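Local coordinates for protein 401aa long hypothetical glucose-1-phosphate thymidylyltransferase (Sulfolobus tokodaii, PDB 2GGO) that probably catalyses both nucleotidyl transfer from dTTP or UTP onto sugar 1-phosphates and acetylation of amino-sugar phosphates, serving the synthesis of UDP-N-acetylglucosamine and UDP-N-acetylgalactosamine, at residues Lys106-Cys109 with Asn110-Leu114; Ser269-Gly272 with Pro273-Leu277. One frame throughout, in Å; residues are numbered along the deposited sequence.

In the fold
The two contacts illustrate how short-range packing follows the fold that surrounds it. Contact 1 (106-114) is a short helix and the turn that follows it in the nucleotidyltransferase part of the chain, partly buried, with isoleucines on the central mixed sheet and polar residues toward the surface; contact 2 (269-277) is a mostly buried corner of the hexapeptide-repeat part. They share no helix or strand. The nearest atoms of contact 1 and contact 2 are about 31 Å apart. In contact 1 backbone hydrogen bonds between nearby residues do the holding, and a disulfide ties the helix to Cys44. Contact 2 has no clear hydrogen bond between its halves; apolar branches meet inside the turn, while its strands join different parallel sheets.

Contact 1: residues Lys106-Cys109 with Asn110-Leu114; sequences KEIC and NIITL
Helical bonding ties residues 106-109 to 110-114: Ile111 N reaches Glu107 O at 3.0 Å and Ile112 N reaches Ile108 O at 3.2 Å, the latter donor lying nearly along the C=O axis, and a type I beta turn runs from Ile111 to Leu114. One helical turn apart, the CG2 methyls of Ile108 and Ile112 meet at 4.3 Å. Ile112 holds CG1 between its backbone N and carbonyl carbon (chi1 61°), which sets that methylene 3.3 Å from Cys109 O. On the next residue, Thr113 CG2 comes equally near the same oxygen, while its OG1 turns back to donate a very short bond of 2.5 Å to Asn110 O. In this GT-A nucleotidyltransferase domain the helix packs on the central mixed sheet, where Ile108, Ile111 and Ile112 all touch Leu94. Cutting Ile112 back to an alanine is likely to open a gap beside Ile108 CG2 and Leu94, leaving Cys109 O with Thr113 CG2 alone. Ile111 sets CG2 against Ile108 O, 3.2 Å away, while its side chain also touches Ala118 and Ile120 of strand 117-123. A Cys109-Cys44 disulfide and a hydrogen bond from Glu203 N to Glu107 OE2 fasten the helix to neighbouring loops.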
loop_
_atom_site.group_PDB
_atom_site.type_symbol
_atom_site.label_atom_id
_atom_site.label_comp_id
_atom_site.label_asym_id
_atom_site.label_seq_id
_atom_site.Cartn_x
_atom_site.Cartn_y
_atom_site.Cartn_z
ATOM N N LYS A 106 -12.965 -12.730 -7.570
ATOM C CA LYS A 106 -13.484 -13.690 -8.537
ATOM C C LYS A 106 -12.446 -14.705 -8.960
ATOM O O LYS A 106 -12.777 -15.822 -9.294
ATOM C CB LYS A 106 -14.050 -12.975 -9.761
ATOM C CG LYS A 106 -15.107 -11.937 -9.411
ATOM C CD LYS A 106 -15.956 -11.559 -10.620
ATOM C CE LYS A 106 -16.858 -10.360 -10.297
ATOM N NZ LYS A 106 -17.521 -9.792 -11.515
ATOM N N GLU A 107 -11.183 -14.331 -8.914
ATOM C CA GLU A 107 -10.138 -15.248 -9.318
ATOM C C GLU A 107 -9.787 -16.198 -8.202
ATOM O O GLU A 107 -9.406 -17.333 -8.451
ATOM C CB GLU A 107 -8.889 -14.465 -9.712
ATOM C CG GLU A 107 -9.182 -13.206 -10.493
ATOM C CD GLU A 107 -9.521 -13.498 -11.945
ATOM O OE1 GLU A 107 -9.480 -14.707 -12.343
ATOM O OE2 GLU A 107 -9.830 -12.513 -12.676
ATOM N N ILE A 108 -9.899 -15.721 -6.966
ATOM C CA ILE A 108 -9.601 -16.543 -5.810
ATOM C C ILE A 108 -10.692 -17.591 -5.655
ATOM O O ILE A 108 -10.401 -18.761 -5.517
ATOM C CB ILE A 108 -9.462 -15.709 -4.534
ATOM C CG1 ILE A 108 -8.166 -14.901 -4.583
ATOM C CG2 ILE A 108 -9.469 -16.604 -3.304
ATOM C CD1 ILE A 108 -8.116 -13.819 -3.572
ATOM N N CYS A 109 -11.948 -17.175 -5.700
ATOM C CA CYS A 109 -13.042 -18.119 -5.598
ATOM C C CYS A 109 -12.896 -19.246 -6.635
ATOM O O CYS A 109 -13.331 -20.385 -6.453
ATOM C CB CYS A 109 -14.354 -17.392 -5.796
ATOM S SG CYS A 109 -14.751 -16.076 -4.623
ATOM N N ASN A 110 -12.251 -18.912 -7.719
ATOM C CA ASN A 110 -12.160 -19.786 -8.830
ATOM C C ASN A 110 -11.016 -20.789 -8.607
ATOM O O ASN A 110 -11.190 -22.017 -8.748
ATOM C CB ASN A 110 -11.944 -18.872 -10.017
ATOM C CG ASN A 110 -11.998 -19.579 -11.324
ATOM O OD1 ASN A 110 -12.688 -19.124 -12.252
ATOM N ND2 ASN A 110 -11.257 -20.690 -11.438
ATOM N N ILE A 111 -9.856 -20.258 -8.210
ATOM C CA ILE A 111 -8.647 -21.045 -7.904
ATOM C C ILE A 111 -8.844 -22.122 -6.813
ATOM O O ILE A 111 -8.287 -23.206 -6.892
ATOM C CB ILE A 111 -7.414 -20.095 -7.601
ATOM C CG1 ILE A 111 -6.095 -20.810 -7.821
ATOM C CG2 ILE A 111 -7.424 -19.550 -6.184
ATOM C CD1 ILE A 111 -4.872 -19.866 -7.802
ATOM N N ILE A 112 -9.664 -21.848 -5.806
ATOM C CA ILE A 112 -9.764 -22.753 -4.655
ATOM C C ILE A 112 -10.538 -24.022 -4.994
ATOM O O ILE A 112 -10.543 -24.995 -4.227
ATOM C CB ILE A 112 -10.403 -22.058 -3.417
ATOM C CG1 ILE A 112 -11.825 -21.585 -3.735
ATOM C CG2 ILE A 112 -9.510 -20.920 -2.938
ATOM C CD1 ILE A 112 -12.469 -20.750 -2.609
ATOM N N THR A 113 -11.215 -23.988 -6.142
ATOM C CA THR A 113 -12.086 -25.094 -6.556
ATOM C C THR A 113 -11.260 -26.133 -7.303
ATOM O O THR A 113 -11.812 -27.134 -7.713
ATOM C CB THR A 113 -13.199 -24.626 -7.505
ATOM O OG1 THR A 113 -12.593 -24.025 -8.663
ATOM C CG2 THR A 113 -14.093 -23.587 -6.831
ATOM N N LEU A 114 -9.950 -25.876 -7.472
ATOM C CA LEU A 114 -9.040 -26.683 -8.304
ATOM C C LEU A 114 -8.303 -27.666 -7.424
ATOM O O LEU A 114 -7.881 -27.305 -6.316
ATOM C CB LEU A 114 -7.998 -25.801 -9.006
ATOM C CG LEU A 114 -8.426 -24.670 -9.929
ATOM C CD1 LEU A 114 -7.249 -24.004 -10.538
ATOM C CD2 LEU A 114 -9.278 -25.202 -11.003
#

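Contact 2: residues Ser269-Gly272 with Pro273-Leu277; sequences SEIG and PNSYL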
loop_
_atom_site.group_PDB
_atom_site.type_symbol
_atom_site.label_atom_id
_atom_site.label_comp_id
_atom_site.label_asym_id
_atom_site.label_seq_id
_atom_site.Cartn_x
_atom_site.Cartn_y
_atom_site.Cartn_z
ATOM N N SER A 269 -14.053 14.318 10.380
ATOM C CA SER A 269 -13.253 15.394 9.824
ATOM C C SER A 269 -13.841 16.778 10.068
ATOM O O SER A 269 -15.038 16.923 10.238
ATOM C CB SER A 269 -13.020 15.172 8.354
ATOM O OG SER A 269 -12.103 14.075 8.256
ATOM N N GLU A 270 -12.970 17.786 10.153
ATOM C CA GLU A 270 -13.416 19.149 10.306
ATOM C C GLU A 270 -12.701 19.962 9.235
ATOM O O GLU A 270 -11.503 20.092 9.272
ATOM C CB GLU A 270 -13.085 19.629 11.700
ATOM C CG GLU A 270 -13.493 21.060 11.994
ATOM C CD GLU A 270 -13.287 21.435 13.477
ATOM O OE1 GLU A 270 -12.156 21.306 13.998
ATOM O OE2 GLU A 270 -14.282 21.871 14.129
ATOM N N ILE A 271 -13.464 20.454 8.261
ATOM C CA ILE A 271 -12.919 21.098 7.072
ATOM C C ILE A 271 -13.393 22.520 7.115
ATOM O O ILE A 271 -14.535 22.766 7.445
ATOM C CB ILE A 271 -13.471 20.468 5.754
ATOM C CG1 ILE A 271 -13.356 18.961 5.801
ATOM C CG2 ILE A 271 -12.665 20.988 4.517
ATOM C CD1 ILE A 271 -11.916 18.543 5.922
ATOM N N GLY A 272 -12.519 23.465 6.796
ATOM C CA GLY A 272 -12.941 24.837 6.698
ATOM C C GLY A 272 -12.704 25.689 7.938
ATOM O O GLY A 272 -12.126 25.219 8.945
ATOM N N PRO A 273 -13.086 26.951 7.861
ATOM C CA PRO A 273 -13.759 27.607 6.728
ATOM C C PRO A 273 -12.784 27.927 5.604
ATOM O O PRO A 273 -11.595 27.919 5.857
ATOM C CB PRO A 273 -14.233 28.916 7.342
ATOM C CG PRO A 273 -13.262 29.201 8.413
ATOM C CD PRO A 273 -12.822 27.894 8.962
ATOM N N ASN A 274 -13.268 28.161 4.382
ATOM C CA ASN A 274 -12.400 28.693 3.347
ATOM C C ASN A 274 -11.273 27.717 3.030
ATOM O O ASN A 274 -10.140 28.087 2.795
ATOM C CB ASN A 274 -11.849 30.035 3.817
ATOM C CG ASN A 274 -12.949 31.109 3.984
ATOM O OD1 ASN A 274 -13.927 31.106 3.229
ATOM N ND2 ASN A 274 -12.793 32.030 4.980
ATOM N N SER A 275 -11.587 26.437 3.038
ATOM C CA SER A 275 -10.680 25.424 2.540
ATOM C C SER A 275 -10.931 25.105 1.065
ATOM O O SER A 275 -12.032 25.284 0.564
ATOM C CB SER A 275 -10.841 24.165 3.317
ATOM O OG SER A 275 -10.480 24.376 4.650
ATOM N N TYR A 276 -9.951 24.525 0.401
ATOM C CA TYR A 276 -10.120 24.152 -1.005
ATOM C C TYR A 276 -9.664 22.715 -1.160
ATOM O O TYR A 276 -8.499 22.459 -1.073
ATOM C CB TYR A 276 -9.263 25.051 -1.899
ATOM C CG TYR A 276 -9.357 24.921 -3.442
ATOM C CD1 TYR A 276 -10.362 24.203 -4.075
ATOM C CD2 TYR A 276 -8.388 25.520 -4.253
ATOM C CE1 TYR A 276 -10.404 24.113 -5.483
ATOM C CE2 TYR A 276 -8.416 25.418 -5.650
ATOM C CZ TYR A 276 -9.438 24.721 -6.245
ATOM O OH TYR A 276 -9.507 24.640 -7.600
ATOM N N LEU A 277 -10.600 21.775 -1.370
ATOM C CA LEU A 277 -10.206 20.380 -1.628
ATOM C C LEU A 277 -10.281 20.052 -3.110
ATOM O O LEU A 277 -11.315 20.232 -3.745
ATOM C CB LEU A 277 -11.019 19.416 -0.795
ATOM C CG LEU A 277 -11.109 19.718 0.703
ATOM C CD1 LEU A 277 -11.969 18.682 1.360
ATOM C CD2 LEU A 277 -9.705 19.763 1.372
#
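Apolar contact comes first at this corner, where Ile271 and Leu277 meet across the turn. Ile271 CG2 stands 4.0 Å from Leu277 CD1, the two side chains crossing obliquely, and the same methyl lies 3.9 Å from Ser275 CB. Ile271 carries CG1 beside its backbone N, and CG2, on the far side from that N, faces both partners. Ile289, on the adjacent strand 288-291 of the following coil, and Ile265, on strand 263-265 of a third parallel sheet, touch both Ile271 and Leu277, so that three faces of the coil send side chains into one apolar core.

The polar part centres on one hydroxyl. Ser275 has OG beside its backbone N (chi1 -64°), directed back to Gly272, where it comes within 3.1 Å of Gly272 N and 3.2 Å of Gly272 CA. The firm partner of this buried hydroxyl is Gly290 O, on the strand 288-291, so the serine connects its turn with the following coil.

Backbone shape is the third element. The peptide bond between Gly272 and Pro273 is cis, which brings their CA atoms to 2.9 Å and bends the chain sharply. Gly272 has a positive phi of 96°; a side chain here would run into Pro273 CA and the carbonyl oxygen of Ile271. A CA-H...O contact, Gly272 CA to Pro273 O at 3.5 Å, lies within the bend. Asn274, also at positive phi (63°), carries the chain on round the corner.

Strands 270-271 and 276-277 each belong to a different parallel sheet, and residues 269 to 271 make backbone hydrogen bonds with residues of the coils before and after. Short strands joined by tight corners, with aliphatic side chains stacked inward from coil to coil, are the mark of the left-handed parallel beta-helix built by bacterial transferase hexapeptide repeats.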